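Local coordinates for protein ribose-5-phosphate isomerase RpiB (Thermotoga maritima, PDB 1O1X) that probably interconverts ribose 5-phosphate and ribulose 5-phosphate, as a tetrameric sugar-phosphate isomerase of the LacAB/RpiB family, at residues A22-L34 with P119-D133. Numbering follows the deposited sequence.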
loop_
_atom_site.group_PDB
_atom_site.type_symbol
_atom_site.label_atom_id
_atom_site.label_comp_id
_atom_site.label_asym_id
_atom_site.label_seq_id
_atom_site.Cartn_x
_atom_site.Cartn_y
_atom_site.Cartn_z
ATOM N N ALA A 22 7.528 -6.985 18.360
ATOM C CA ALA A 22 7.442 -7.207 16.904
ATOM C C ALA A 22 7.920 -5.971 16.089
ATOM O O ALA A 22 8.482 -6.128 15.016
ATOM C CB ALA A 22 6.040 -7.530 16.491
ATOM N N ALA A 23 7.728 -4.775 16.617
ATOM C CA ALA A 23 8.140 -3.579 15.908
ATOM C C ALA A 23 9.333 -2.899 16.574
ATOM O O ALA A 23 9.614 -1.763 16.236
ATOM C CB ALA A 23 6.983 -2.601 15.791
ATOM N N PHE A 24 10.046 -3.614 17.457
ATOM C CA PHE A 24 11.205 -3.061 18.149
ATOM C C PHE A 24 12.260 -2.532 17.172
ATOM O O PHE A 24 12.838 -1.477 17.378
ATOM C CB PHE A 24 11.865 -4.118 19.084
ATOM C CG PHE A 24 13.149 -3.641 19.764
ATOM C CD1 PHE A 24 13.106 -2.729 20.806
ATOM C CD2 PHE A 24 14.381 -4.096 19.356
ATOM C CE1 PHE A 24 14.273 -2.278 21.402
ATOM C CE2 PHE A 24 15.531 -3.651 19.961
ATOM C CZ PHE A 24 15.471 -2.734 20.976
ATOM N N GLU A 25 12.558 -3.287 16.129
ATOM C CA GLU A 25 13.613 -2.898 15.205
ATOM C C GLU A 25 13.306 -1.597 14.505
ATOM O O GLU A 25 14.158 -0.698 14.441
ATOM C CB GLU A 25 13.848 -3.999 14.195
ATOM C CG GLU A 25 14.985 -3.743 13.219
ATOM C CD GLU A 25 14.986 -4.796 12.103
ATOM O OE1 GLU A 25 15.154 -5.985 12.421
ATOM O OE2 GLU A 25 14.720 -4.423 10.925
ATOM N N LEU A 26 12.082 -1.452 14.024
ATOM C CA LEU A 26 11.711 -0.233 13.327
ATOM C C LEU A 26 11.645 0.918 14.334
ATOM O O LEU A 26 12.003 2.037 14.002
ATOM C CB LEU A 26 10.415 -0.378 12.555
ATOM C CG LEU A 26 9.988 0.848 11.735
ATOM C CD1 LEU A 26 10.989 1.230 10.703
ATOM C CD2 LEU A 26 8.647 0.661 11.087
ATOM N N LYS A 27 11.160 0.644 15.551
ATOM C CA LYS A 27 11.056 1.667 16.598
ATOM C C LYS A 27 12.445 2.275 16.855
ATOM O O LYS A 27 12.595 3.460 16.944
ATOM C CB LYS A 27 10.476 1.070 17.886
ATOM C CG LYS A 27 10.270 2.084 19.029
ATOM C CD LYS A 27 11.386 2.167 20.023
ATOM C CE LYS A 27 11.304 1.024 21.041
ATOM N NZ LYS A 27 12.509 1.020 21.937
ATOM N N GLU A 28 13.450 1.423 16.992
ATOM C CA GLU A 28 14.820 1.841 17.170
ATOM C C GLU A 28 15.343 2.696 16.011
ATOM O O GLU A 28 15.995 3.722 16.232
ATOM C CB GLU A 28 15.702 0.605 17.365
ATOM C CG GLU A 28 15.440 -0.130 18.689
ATOM C CD GLU A 28 15.867 0.701 19.895
ATOM O OE1 GLU A 28 17.084 0.933 20.037
ATOM O OE2 GLU A 28 14.986 1.157 20.672
ATOM N N LYS A 29 15.059 2.282 14.773
ATOM C CA LYS A 29 15.473 3.048 13.608
ATOM C C LYS A 29 14.798 4.419 13.549
ATOM O O LYS A 29 15.437 5.405 13.275
ATOM C CB LYS A 29 15.197 2.246 12.346
ATOM C CG LYS A 29 16.124 1.043 12.222
ATOM C CD LYS A 29 15.768 0.197 11.042
ATOM C CE LYS A 29 16.860 -0.852 10.804
ATOM N NZ LYS A 29 16.349 -1.908 9.880
ATOM N N VAL A 30 13.528 4.477 13.862
ATOM C CA VAL A 30 12.777 5.732 13.879
ATOM C C VAL A 30 13.280 6.659 14.981
ATOM O O VAL A 30 13.483 7.857 14.780
ATOM C CB VAL A 30 11.268 5.477 13.991
ATOM C CG1 VAL A 30 10.524 6.749 14.298
ATOM C CG2 VAL A 30 10.739 4.870 12.661
ATOM N N LYS A 31 13.491 6.103 16.158
ATOM C CA LYS A 31 14.091 6.846 17.256
ATOM C C LYS A 31 15.422 7.447 16.877
ATOM O O LYS A 31 15.623 8.634 17.071
ATOM C CB LYS A 31 14.268 5.969 18.461
ATOM C CG LYS A 31 14.974 6.662 19.610
ATOM C CD LYS A 31 14.978 5.811 20.836
ATOM C CE LYS A 31 15.969 4.716 20.774
ATOM N NZ LYS A 31 16.066 4.262 22.183
ATOM N N ASN A 32 16.309 6.640 16.310
ATOM C CA ASN A 32 17.631 7.125 15.926
ATOM C C ASN A 32 17.591 8.153 14.813
ATOM O O ASN A 32 18.377 9.063 14.786
ATOM C CB ASN A 32 18.504 5.954 15.559
ATOM C CG ASN A 32 18.832 5.078 16.760
ATOM O OD1 ASN A 32 18.722 5.508 17.907
ATOM N ND2 ASN A 32 19.201 3.825 16.495
ATOM N N TYR A 33 16.642 8.022 13.915
ATOM C CA TYR A 33 16.424 8.996 12.853
ATOM C C TYR A 33 16.064 10.346 13.446
ATOM O O TYR A 33 16.659 11.376 13.089
ATOM C CB TYR A 33 15.349 8.505 11.881
ATOM C CG TYR A 33 14.960 9.497 10.803
ATOM C CD1 TYR A 33 15.830 9.789 9.762
ATOM C CD2 TYR A 33 13.711 10.128 10.820
ATOM C CE1 TYR A 33 15.478 10.689 8.762
ATOM C CE2 TYR A 33 13.346 11.046 9.819
ATOM C CZ TYR A 33 14.241 11.305 8.799
ATOM O OH TYR A 33 13.940 12.176 7.799
ATOM N N LEU A 34 15.138 10.336 14.397
ATOM C CA LEU A 34 14.726 11.546 15.086
ATOM C C LEU A 34 15.858 12.160 15.887
ATOM O O LEU A 34 16.087 13.386 15.815
ATOM C CB LEU A 34 13.503 11.267 15.982
ATOM C CG LEU A 34 12.265 10.895 15.168
ATOM C CD1 LEU A 34 11.192 10.377 16.092
ATOM C CD2 LEU A 34 11.741 12.083 14.351
ATOM N N PRO A 119 3.251 0.367 11.166
ATOM C CA PRO A 119 3.383 -1.084 11.138
ATOM C C PRO A 119 4.829 -1.588 10.972
ATOM O O PRO A 119 5.379 -1.642 9.843
ATOM C CB PRO A 119 2.577 -1.465 9.933
ATOM C CG PRO A 119 2.743 -0.350 9.020
ATOM C CD PRO A 119 2.927 0.904 9.846
ATOM N N GLY A 120 5.387 -2.064 12.071
ATOM C CA GLY A 120 6.789 -2.444 12.167
ATOM C C GLY A 120 7.245 -3.596 11.341
ATOM O O GLY A 120 8.409 -3.704 11.067
ATOM N N ARG A 121 6.350 -4.484 10.933
ATOM C CA ARG A 121 6.702 -5.581 10.042
ATOM C C ARG A 121 6.295 -5.391 8.597
ATOM O O ARG A 121 6.612 -6.238 7.772
ATOM C CB ARG A 121 6.025 -6.864 10.509
ATOM C CG ARG A 121 6.358 -7.273 11.890
ATOM C CD ARG A 121 7.794 -7.509 12.147
ATOM N NE ARG A 121 7.918 -8.628 13.069
ATOM C CZ ARG A 121 9.058 -9.075 13.529
ATOM N NH1 ARG A 121 10.211 -8.500 13.152
ATOM N NH2 ARG A 121 9.046 -10.111 14.372
ATOM N N LEU A 122 5.526 -4.351 8.305
ATOM C CA LEU A 122 4.934 -4.175 7.005
ATOM C C LEU A 122 5.686 -3.151 6.142
ATOM O O LEU A 122 5.752 -3.327 4.934
ATOM C CB LEU A 122 3.482 -3.760 7.108
ATOM C CG LEU A 122 2.511 -4.705 7.823
ATOM C CD1 LEU A 122 1.133 -4.098 7.711
ATOM C CD2 LEU A 122 2.535 -6.108 7.317
ATOM N N ILE A 123 6.215 -2.080 6.745
ATOM C CA ILE A 123 6.887 -1.050 5.981
ATOM C C ILE A 123 8.388 -1.018 6.220
ATOM O O ILE A 123 8.904 -1.433 7.252
ATOM C CB ILE A 123 6.311 0.386 6.192
ATOM C CG1 ILE A 123 6.472 0.849 7.636
ATOM C CG2 ILE A 123 4.859 0.474 5.682
ATOM C CD1 ILE A 123 6.109 2.382 7.760
ATOM N N GLY A 124 9.059 -0.461 5.234
ATOM C CA GLY A 124 10.481 -0.220 5.275
ATOM C C GLY A 124 10.792 1.023 6.062
ATOM O O GLY A 124 9.996 1.944 6.169
ATOM N N ALA A 125 11.982 1.046 6.605
ATOM C CA ALA A 125 12.451 2.141 7.393
ATOM C C ALA A 125 12.457 3.463 6.647
ATOM O O ALA A 125 12.011 4.471 7.186
ATOM C CB ALA A 125 13.806 1.811 7.883
ATOM N N GLU A 126 12.935 3.498 5.414
ATOM C CA GLU A 126 13.001 4.778 4.715
ATOM C C GLU A 126 11.573 5.319 4.432
ATOM O O GLU A 126 11.311 6.519 4.578
ATOM C CB GLU A 126 13.834 4.680 3.441
ATOM C CG GLU A 126 13.588 5.808 2.440
ATOM C CD GLU A 126 14.728 6.808 2.264
ATOM O OE1 GLU A 126 14.911 7.671 3.168
ATOM O OE2 GLU A 126 15.376 6.788 1.164
ATOM N N LEU A 127 10.639 4.436 4.105
ATOM C CA LEU A 127 9.242 4.870 3.993
ATOM C C LEU A 127 8.699 5.404 5.310
ATOM O O LEU A 127 7.983 6.425 5.332
ATOM C CB LEU A 127 8.361 3.750 3.461
ATOM C CG LEU A 127 6.862 4.028 3.314
ATOM C CD1 LEU A 127 6.661 5.178 2.360
ATOM C CD2 LEU A 127 6.114 2.795 2.800
ATOM N N ALA A 128 8.975 4.695 6.402
ATOM C CA ALA A 128 8.603 5.150 7.757
ATOM C C ALA A 128 9.143 6.552 8.036
ATOM O O ALA A 128 8.456 7.376 8.586
ATOM C CB ALA A 128 9.152 4.178 8.808
ATOM N N PHE A 129 10.392 6.810 7.681
ATOM C CA PHE A 129 10.995 8.133 7.883
ATOM C C PHE A 129 10.242 9.241 7.117
ATOM O O PHE A 129 10.013 10.328 7.674
ATOM C CB PHE A 129 12.492 8.174 7.478
ATOM C CG PHE A 129 13.400 7.202 8.227
ATOM C CD1 PHE A 129 13.031 6.589 9.439
ATOM C CD2 PHE A 129 14.654 6.909 7.693
ATOM C CE1 PHE A 129 13.881 5.693 10.059
ATOM C CE2 PHE A 129 15.522 6.016 8.331
ATOM C CZ PHE A 129 15.145 5.419 9.491
ATOM N N TRP A 130 9.852 8.970 5.865
ATOM C CA TRP A 130 9.056 9.911 5.105
ATOM C C TRP A 130 7.697 10.159 5.741
ATOM O O TRP A 130 7.204 11.303 5.727
ATOM C CB TRP A 130 8.787 9.470 3.659
ATOM C CG TRP A 130 9.988 9.187 2.844
ATOM C CD1 TRP A 130 11.260 9.619 3.047
ATOM C CD2 TRP A 130 10.018 8.365 1.665
ATOM N NE1 TRP A 130 12.087 9.064 2.092
ATOM C CE2 TRP A 130 11.348 8.283 1.244
ATOM C CE3 TRP A 130 9.054 7.637 0.975
ATOM C CZ2 TRP A 130 11.740 7.527 0.131
ATOM C CZ3 TRP A 130 9.428 6.905 -0.142
ATOM C CH2 TRP A 130 10.762 6.845 -0.543
ATOM N N ILE A 131 7.084 9.105 6.275
ATOM C CA ILE A 131 5.784 9.232 6.942
ATOM C C ILE A 131 5.934 10.102 8.187
ATOM O O ILE A 131 5.123 11.020 8.420
ATOM C CB ILE A 131 5.168 7.840 7.277
ATOM C CG1 ILE A 131 4.846 7.059 5.987
ATOM C CG2 ILE A 131 3.913 7.948 8.128
ATOM C CD1 ILE A 131 4.572 5.585 6.229
ATOM N N VAL A 132 6.974 9.842 8.960
ATOM C CA VAL A 132 7.272 10.609 10.176
ATOM C C VAL A 132 7.503 12.092 9.850
ATOM O O VAL A 132 6.947 12.957 10.520
ATOM C CB VAL A 132 8.490 10.016 10.930
ATOM C CG1 VAL A 132 9.012 10.982 12.008
ATOM C CG2 VAL A 132 8.154 8.668 11.548
ATOM N N ASP A 133 8.314 12.384 8.826
ATOM C CA ASP A 133 8.617 13.756 8.424
ATOM C C ASP A 133 7.328 14.499 8.027
ATOM O O ASP A 133 7.124 15.655 8.399
ATOM C CB ASP A 133 9.525 13.800 7.206
ATOM C CG ASP A 133 10.978 13.429 7.500
ATOM O OD1 ASP A 133 11.394 13.307 8.666
ATOM O OD2 ASP A 133 11.756 13.263 6.537
HETATM O O HOH W 1 10.331 -3.832 13.333
#
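The hydroxyl of Tyr-33 donates a hydrogen bond to Asp-133, OH to OD2 at 2.7 Å, using the syn lone pair of that oxygen, while OD1 lies in the plane of the ring at its edge. Over one face of the tyrosine comes Phe-129 in an offset stack, ring planes within 1° and centroids 4.2 Å apart. Each CB sits over the partner's ring as a CH-pi contact. With CG set anti to the backbone N (chi1 175°), the Tyr-33 ring reaches across to helix 125-137. Cutting Tyr-33 back to alanine would probably uncover the face of Phe-129 that it stacks on and leave the Asp-133 carboxylate without its hydroxyl mate. Further in, Leu-26 forks: CD1 rests on Ala-125 CA at 3.7 Å and on Ala-128, CD2 on Gly-120 and Ile-123. Val-30 and Leu-34 both meet Val-132. At the helix start Ala-23 CB lies 3.6 Å from Gly-120 CA, and a CB on that glycine would clash with it; a water joins Leu-26 N to Gly-120 O. Beside it Arg-121, predicted to bind the sugar phosphate, lays its guanidinium face over Ala-22 O. Segments 24-34 and 125-133 cross at -52°, and their helices pack together against the parallel sheet of a Rossmann-like alpha/beta fold, beside the predicted sugar-phosphate site.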